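Local structure of ribosomal protein s2-related protein (Deinococcus radiodurans, 2JH3) at residues P327-R331 against L366-L371; Y302-L308 against W355-P361. The protein binds a [4Fe-4S] cluster and has chelatase-like domains, and probably acts as a sirohydrochlorin ferrochelatase or a related enzyme. All blocks are in the same frame, centred on the assembly; numbering follows the deposited sequence.

Overall arrangement
Following the chain, strand 305-310 comes first, then strand 322-324, helix 327-333, strand 355-359 and helix 361-371. Contact 2 (302-308 against 355-361) closes the first loop by pairing two antiparallel strands of a mixed sheet. Contact 1 (327-331 against 366-371) closes the second, laying one helix beside the other. The two loops cross, since helix 327-333 falls inside the first and helix 361-371 follows it. Their centres are about 12 Å apart, and the contacts touch: Leu330 packs on Trp355, Leu368 on Leu308, and Gly367 on Leu359. Together they tie two helices to one face of the sheet within the DR2241 stabilising domain.

Contact 1 (P327-R331 against L366-L371); sequences PEGLR and LGLELL
Pro327 meets Gly367 where the two helices come nearest, their CA atoms 4.1 Å apart. Its ring lies against the bare backbone of the glycine, CB reaching Gly367 N at 3.6 Å, and crosses the side chain of Leu366 at about a right angle. Leu366, with CG anti to its own N (chi1 -170°), brings that CG to 3.9 Å from Pro327 CB. Leu370 approaches from one turn further along: CG stands beside the backbone N (chi1 -63°), and CD1 comes to 4.1 Å from Pro327 CB. The root of the same leucine leans on the aliphatic start of Arg331, CB to CB at 3.9 Å, with the two side chains slanting across each other. Arg331 then bends at chi2 and chi3, which carries its guanidinium back over Glu328 CA. At the sheet side Leu330 CD2 touches Gly367 O, while its CD1 faces Leu371 CD1 more loosely. The segment axes run at 23° to each other and 8.5 Å apart. Glu328 OE2 only grazes Leu366; its salt bridge is to Arg31 of helix 18-35, which also flanks this pair of helices.

One water sits between the backbones and donates to both Pro327 O and Gly367 O, at 2.9 and 2.7 Å. Each of these carbonyls also accepts the amide of its own helix four residues on. The chemistry is thus that of an apolar seam: the missing side chain of Gly367 lets the Pro327 ring come in close, and a single water bridges one carbonyl of each helix.

Contact 2 (Y302-L308 against W355-P361); sequences YGGLFEL and WRAVLSP
Phe306 and Leu359 exchange two backbone hydrogen bonds, and Leu308 and Ala357 another two, making these the hydrogen-bonded pairs of an antiparallel arrangement; Glu307 and Val358 form the non-hydrogen-bonded pair between them. The tight part is the buried face carrying Phe306, Leu308, Ala357 and Leu359, with Leu308 covered most. There Leu308 CD1 meets Leu359 CD1 at 4.2 Å, the side chains crossing at about a right angle, and Leu308 CB approaches Trp355 CZ3 at 4.1 Å. The indole is brought there with CG between its backbone N and carbonyl carbon (chi1 62°). This face ends where Phe306 CE2 rests 3.9 Å from CG of the exposed Pro361.

The other face is more polar. Arg356 NE donates to Glu307 OE1 over 2.9 Å in a salt bridge, nearly straight at 161°. The carboxylate is met on its anti side and stands 76° from the guanidinium plane, while water 2 links OE1 to Arg356 NH1. Val358 CG2 lies 3.4 Å above the guanidinium plane of Arg356, offset toward its rim. Replacing Arg356 by an alanine would probably leave Glu307 with Arg309 as its remaining charged mate and uncover Val358. Solvent reaches the type II' turn from Tyr302 to Leu305, where Tyr302, Gly303 and Gly304 are exposed; Tyr302 CD2 touches Val358 CG1 at 3.8 Å, and Leu305 CD1 reaches the same methyl at 3.7 Å.

Ser360 is the N-cap of helix 361-371, which lies with helix 327-333 against the apolar face. In the sheet, strand 297-302 pairs with 305-310 on one side, and strand 322-324 with 355-359 on the other.

Contact 1 (P327-R331 against L366-L371)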
loop_
_atom_site.group_PDB
_atom_site.type_symbol
_atom_site.label_atom_id
_atom_site.label_comp_id
_atom_site.label_asym_id
_atom_site.label_seq_id
_atom_site.Cartn_x
_atom_site.Cartn_y
_atom_site.Cartn_z
ATOM N N PRO A 327 24.202 11.481 2.082
ATOM C CA PRO A 327 22.827 11.714 1.525
ATOM C C PRO A 327 22.459 10.786 0.410
ATOM O O PRO A 327 21.331 10.277 0.288
ATOM C CB PRO A 327 22.926 13.153 1.011
ATOM C CG PRO A 327 23.991 13.749 1.808
ATOM C CD PRO A 327 24.958 12.743 2.179
ATOM N N GLU A 328 23.448 10.475 -0.421
ATOM C CA GLU A 328 23.208 9.622 -1.572
ATOM C C GLU A 328 22.977 8.166 -1.174
ATOM O O GLU A 328 22.177 7.438 -1.828
ATOM C CB GLU A 328 24.390 9.720 -2.573
ATOM C CG GLU A 328 24.600 11.076 -3.273
ATOM C CD GLU A 328 25.409 12.141 -2.461
ATOM O OE1 GLU A 328 25.765 11.883 -1.298
ATOM O OE2 GLU A 328 25.739 13.230 -3.022
ATOM N N GLY A 329 23.696 7.690 -0.183
ATOM C CA GLY A 329 23.435 6.379 0.389
ATOM C C GLY A 329 22.043 6.207 0.988
ATOM O O GLY A 329 21.395 5.153 0.846
ATOM N N LEU A 330 21.648 7.204 1.765
ATOM C CA LEU A 330 20.288 7.274 2.316
ATOM C C LEU A 330 19.232 7.238 1.224
ATOM O O LEU A 330 18.254 6.501 1.355
ATOM C CB LEU A 330 20.141 8.552 3.108
ATOM C CG LEU A 330 18.771 8.941 3.691
ATOM C CD1 LEU A 330 18.225 7.796 4.490
ATOM C CD2 LEU A 330 18.890 10.140 4.551
ATOM N N ARG A 331 19.416 8.046 0.180
ATOM C CA ARG A 331 18.566 8.079 -1.017
ATOM C C ARG A 331 18.421 6.698 -1.731
ATOM O O ARG A 331 17.298 6.159 -1.933
ATOM C CB ARG A 331 19.038 9.209 -1.960
ATOM C CG ARG A 331 18.259 9.276 -3.300
ATOM C CD ARG A 331 19.052 8.614 -4.456
ATOM N NE ARG A 331 20.025 9.619 -4.964
ATOM C CZ ARG A 331 21.320 9.439 -5.151
ATOM N NH1 ARG A 331 21.921 8.286 -4.996
ATOM N NH2 ARG A 331 22.030 10.444 -5.558
ATOM N N LEU A 366 20.818 18.209 2.248
ATOM C CA LEU A 366 20.787 17.281 1.072
ATOM C C LEU A 366 20.204 15.940 1.418
ATOM O O LEU A 366 19.463 15.420 0.670
ATOM C CB LEU A 366 22.159 17.148 0.383
ATOM C CG LEU A 366 22.177 16.394 -0.975
ATOM C CD1 LEU A 366 21.325 17.057 -2.026
ATOM C CD2 LEU A 366 23.652 16.228 -1.469
ATOM N N GLY A 367 20.551 15.377 2.558
ATOM C CA GLY A 367 19.945 14.203 3.053
ATOM C C GLY A 367 18.446 14.170 3.083
ATOM O O GLY A 367 17.805 13.307 2.497
ATOM N N LEU A 368 17.896 15.200 3.667
ATOM C CA LEU A 368 16.453 15.359 3.781
ATOM C C LEU A 368 15.785 15.744 2.493
ATOM O O LEU A 368 14.679 15.293 2.256
ATOM C CB LEU A 368 16.118 16.398 4.887
ATOM C CG LEU A 368 15.702 16.056 6.338
ATOM C CD1 LEU A 368 15.484 14.578 6.695
ATOM C CD2 LEU A 368 16.478 16.693 7.369
ATOM N N GLU A 369 16.451 16.544 1.652
ATOM C CA GLU A 369 15.951 16.853 0.347
ATOM C C GLU A 369 15.908 15.665 -0.625
ATOM O O GLU A 369 14.960 15.589 -1.425
ATOM C CB GLU A 369 16.731 17.976 -0.316
ATOM C CG GLU A 369 15.928 18.559 -1.473
ATOM C CD GLU A 369 14.858 19.515 -0.951
ATOM O OE1 GLU A 369 15.281 20.609 -0.497
ATOM O OE2 GLU A 369 13.645 19.193 -0.960
ATOM N N LEU A 370 16.896 14.771 -0.598
ATOM C CA LEU A 370 16.794 13.608 -1.410
ATOM C C LEU A 370 15.788 12.547 -0.846
ATOM O O LEU A 370 15.284 11.737 -1.602
ATOM C CB LEU A 370 18.187 12.987 -1.619
ATOM C CG LEU A 370 19.248 13.819 -2.371
ATOM C CD1 LEU A 370 20.594 13.146 -2.406
ATOM C CD2 LEU A 370 18.796 14.293 -3.808
ATOM N N LEU A 371 15.617 12.489 0.466
ATOM C CA LEU A 371 14.775 11.517 1.131
ATOM C C LEU A 371 13.293 11.849 0.950
ATOM O O LEU A 371 12.448 11.016 0.598
ATOM C CB LEU A 371 15.072 11.539 2.617
ATOM C CG LEU A 371 14.142 10.644 3.487
ATOM C CD1 LEU A 371 14.273 9.219 3.205
ATOM C CD2 LEU A 371 14.494 10.852 4.940
HETATM O O HOH W 1 18.702 11.045 1.252
#

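Contact 2 (Y302-L308 against W355-P361)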
loop_
_atom_site.group_PDB
_atom_site.type_symbol
_atom_site.label_atom_id
_atom_site.label_comp_id
_atom_site.label_asym_id
_atom_site.label_seq_id
_atom_site.Cartn_x
_atom_site.Cartn_y
_atom_site.Cartn_z
ATOM N N TYR A 302 22.786 13.347 17.439
ATOM C CA TYR A 302 23.711 12.251 17.703
ATOM C C TYR A 302 25.069 12.956 17.946
ATOM O O TYR A 302 25.848 13.124 17.033
ATOM C CB TYR A 302 23.739 11.370 16.437
ATOM C CG TYR A 302 24.595 10.130 16.537
ATOM C CD1 TYR A 302 24.225 9.097 17.360
ATOM C CD2 TYR A 302 25.755 9.984 15.797
ATOM C CE1 TYR A 302 25.030 7.960 17.474
ATOM C CE2 TYR A 302 26.557 8.847 15.905
ATOM C CZ TYR A 302 26.187 7.832 16.721
ATOM O OH TYR A 302 26.961 6.689 16.885
ATOM N N GLY A 303 25.248 13.471 19.150
ATOM C CA GLY A 303 26.360 14.378 19.504
ATOM C C GLY A 303 26.333 15.545 18.607
ATOM O O GLY A 303 25.342 16.240 18.536
ATOM N N GLY A 304 27.405 15.804 17.889
ATOM C CA GLY A 304 27.364 16.775 16.791
ATOM C C GLY A 304 26.931 16.397 15.396
ATOM O O GLY A 304 26.952 17.232 14.500
ATOM N N LEU A 305 26.483 15.166 15.202
ATOM C CA LEU A 305 25.900 14.768 13.944
ATOM C C LEU A 305 24.371 14.552 14.204
ATOM O O LEU A 305 23.852 14.876 15.266
ATOM C CB LEU A 305 26.520 13.442 13.473
ATOM C CG LEU A 305 28.050 13.470 13.541
ATOM C CD1 LEU A 305 28.568 12.151 13.328
ATOM C CD2 LEU A 305 28.627 14.452 12.551
ATOM N N PHE A 306 23.724 13.966 13.206
ATOM C CA PHE A 306 22.321 13.647 13.313
ATOM C C PHE A 306 22.120 12.215 12.936
ATOM O O PHE A 306 22.785 11.724 11.993
ATOM C CB PHE A 306 21.521 14.592 12.423
ATOM C CG PHE A 306 21.555 15.961 12.897
ATOM C CD1 PHE A 306 20.701 16.380 13.962
ATOM C CD2 PHE A 306 22.449 16.851 12.340
ATOM C CE1 PHE A 306 20.801 17.688 14.430
ATOM C CE2 PHE A 306 22.547 18.167 12.839
ATOM C CZ PHE A 306 21.723 18.561 13.856
ATOM N N GLU A 307 21.184 11.555 13.593
ATOM C CA GLU A 307 20.794 10.177 13.151
ATOM C C GLU A 307 19.370 10.192 12.585
ATOM O O GLU A 307 18.462 10.831 13.142
ATOM C CB GLU A 307 20.860 9.179 14.295
ATOM C CG GLU A 307 20.716 7.705 13.763
ATOM C CD GLU A 307 20.001 6.691 14.685
ATOM O OE1 GLU A 307 20.629 5.659 15.044
ATOM O OE2 GLU A 307 18.832 6.902 15.040
ATOM N N LEU A 308 19.178 9.566 11.434
ATOM C CA LEU A 308 17.835 9.290 10.901
ATOM C C LEU A 308 17.567 7.771 10.841
ATOM O O LEU A 308 18.475 6.939 10.575
ATOM C CB LEU A 308 17.724 9.910 9.526
ATOM C CG LEU A 308 17.836 11.445 9.355
ATOM C CD1 LEU A 308 19.308 11.965 9.515
ATOM C CD2 LEU A 308 17.447 11.845 8.098
ATOM N N TRP A 355 17.393 0.465 8.190
ATOM C CA TRP A 355 18.496 1.365 7.885
ATOM C C TRP A 355 18.677 2.438 8.944
ATOM O O TRP A 355 17.756 2.724 9.730
ATOM C CB TRP A 355 18.278 1.971 6.513
ATOM C CG TRP A 355 17.006 2.804 6.454
ATOM C CD1 TRP A 355 15.801 2.368 6.095
ATOM C CD2 TRP A 355 16.840 4.202 6.779
ATOM N NE1 TRP A 355 14.895 3.339 6.186
ATOM C CE2 TRP A 355 15.489 4.486 6.643
ATOM C CE3 TRP A 355 17.706 5.218 7.194
ATOM C CZ2 TRP A 355 14.959 5.774 6.859
ATOM C CZ3 TRP A 355 17.194 6.487 7.398
ATOM C CH2 TRP A 355 15.836 6.745 7.269
ATOM N N ARG A 356 19.868 3.033 9.020
ATOM C CA ARG A 356 20.080 4.277 9.816
ATOM C C ARG A 356 21.086 5.210 9.126
ATOM O O ARG A 356 22.097 4.747 8.609
ATOM C CB ARG A 356 20.525 3.999 11.262
ATOM C CG ARG A 356 21.941 3.646 11.490
ATOM C CD ARG A 356 22.242 3.072 12.822
ATOM N NE ARG A 356 22.726 4.081 13.779
ATOM C CZ ARG A 356 23.987 4.484 13.906
ATOM N NH1 ARG A 356 24.295 5.380 14.825
ATOM N NH2 ARG A 356 24.948 3.945 13.173
ATOM N N ALA A 357 20.795 6.490 9.048
ATOM C CA ALA A 357 21.718 7.385 8.420
ATOM C C ALA A 357 22.350 8.228 9.473
ATOM O O ALA A 357 21.633 8.817 10.302
ATOM C CB ALA A 357 21.034 8.285 7.395
ATOM N N VAL A 358 23.677 8.367 9.432
ATOM C CA VAL A 358 24.358 9.305 10.335
ATOM C C VAL A 358 24.973 10.399 9.508
ATOM O O VAL A 358 25.850 10.141 8.701
ATOM C CB VAL A 358 25.370 8.580 11.214
ATOM C CG1 VAL A 358 26.216 9.577 12.048
ATOM C CG2 VAL A 358 24.673 7.653 12.160
ATOM N N LEU A 359 24.438 11.624 9.627
ATOM C CA LEU A 359 24.807 12.768 8.783
ATOM C C LEU A 359 25.389 13.949 9.594
ATOM O O LEU A 359 24.980 14.223 10.690
ATOM C CB LEU A 359 23.587 13.323 7.995
ATOM C CG LEU A 359 22.899 12.353 7.051
ATOM C CD1 LEU A 359 21.766 12.973 6.280
ATOM C CD2 LEU A 359 23.859 11.648 6.074
ATOM N N SER A 360 26.411 14.576 9.019
ATOM C CA SER A 360 26.944 15.777 9.537
ATOM C C SER A 360 25.926 16.892 9.331
ATOM O O SER A 360 25.031 16.774 8.478
ATOM C CB SER A 360 28.207 16.067 8.739
ATOM O OG SER A 360 27.864 16.470 7.437
ATOM N N PRO A 361 26.039 17.966 10.106
ATOM C CA PRO A 361 25.181 19.074 9.808
ATOM C C PRO A 361 25.219 19.619 8.395
ATOM O O PRO A 361 24.166 20.108 7.899
ATOM C CB PRO A 361 25.676 20.178 10.800
ATOM C CG PRO A 361 26.097 19.394 11.949
ATOM C CD PRO A 361 26.790 18.186 11.367
HETATM O O HOH W 2 22.506 5.353 17.305
#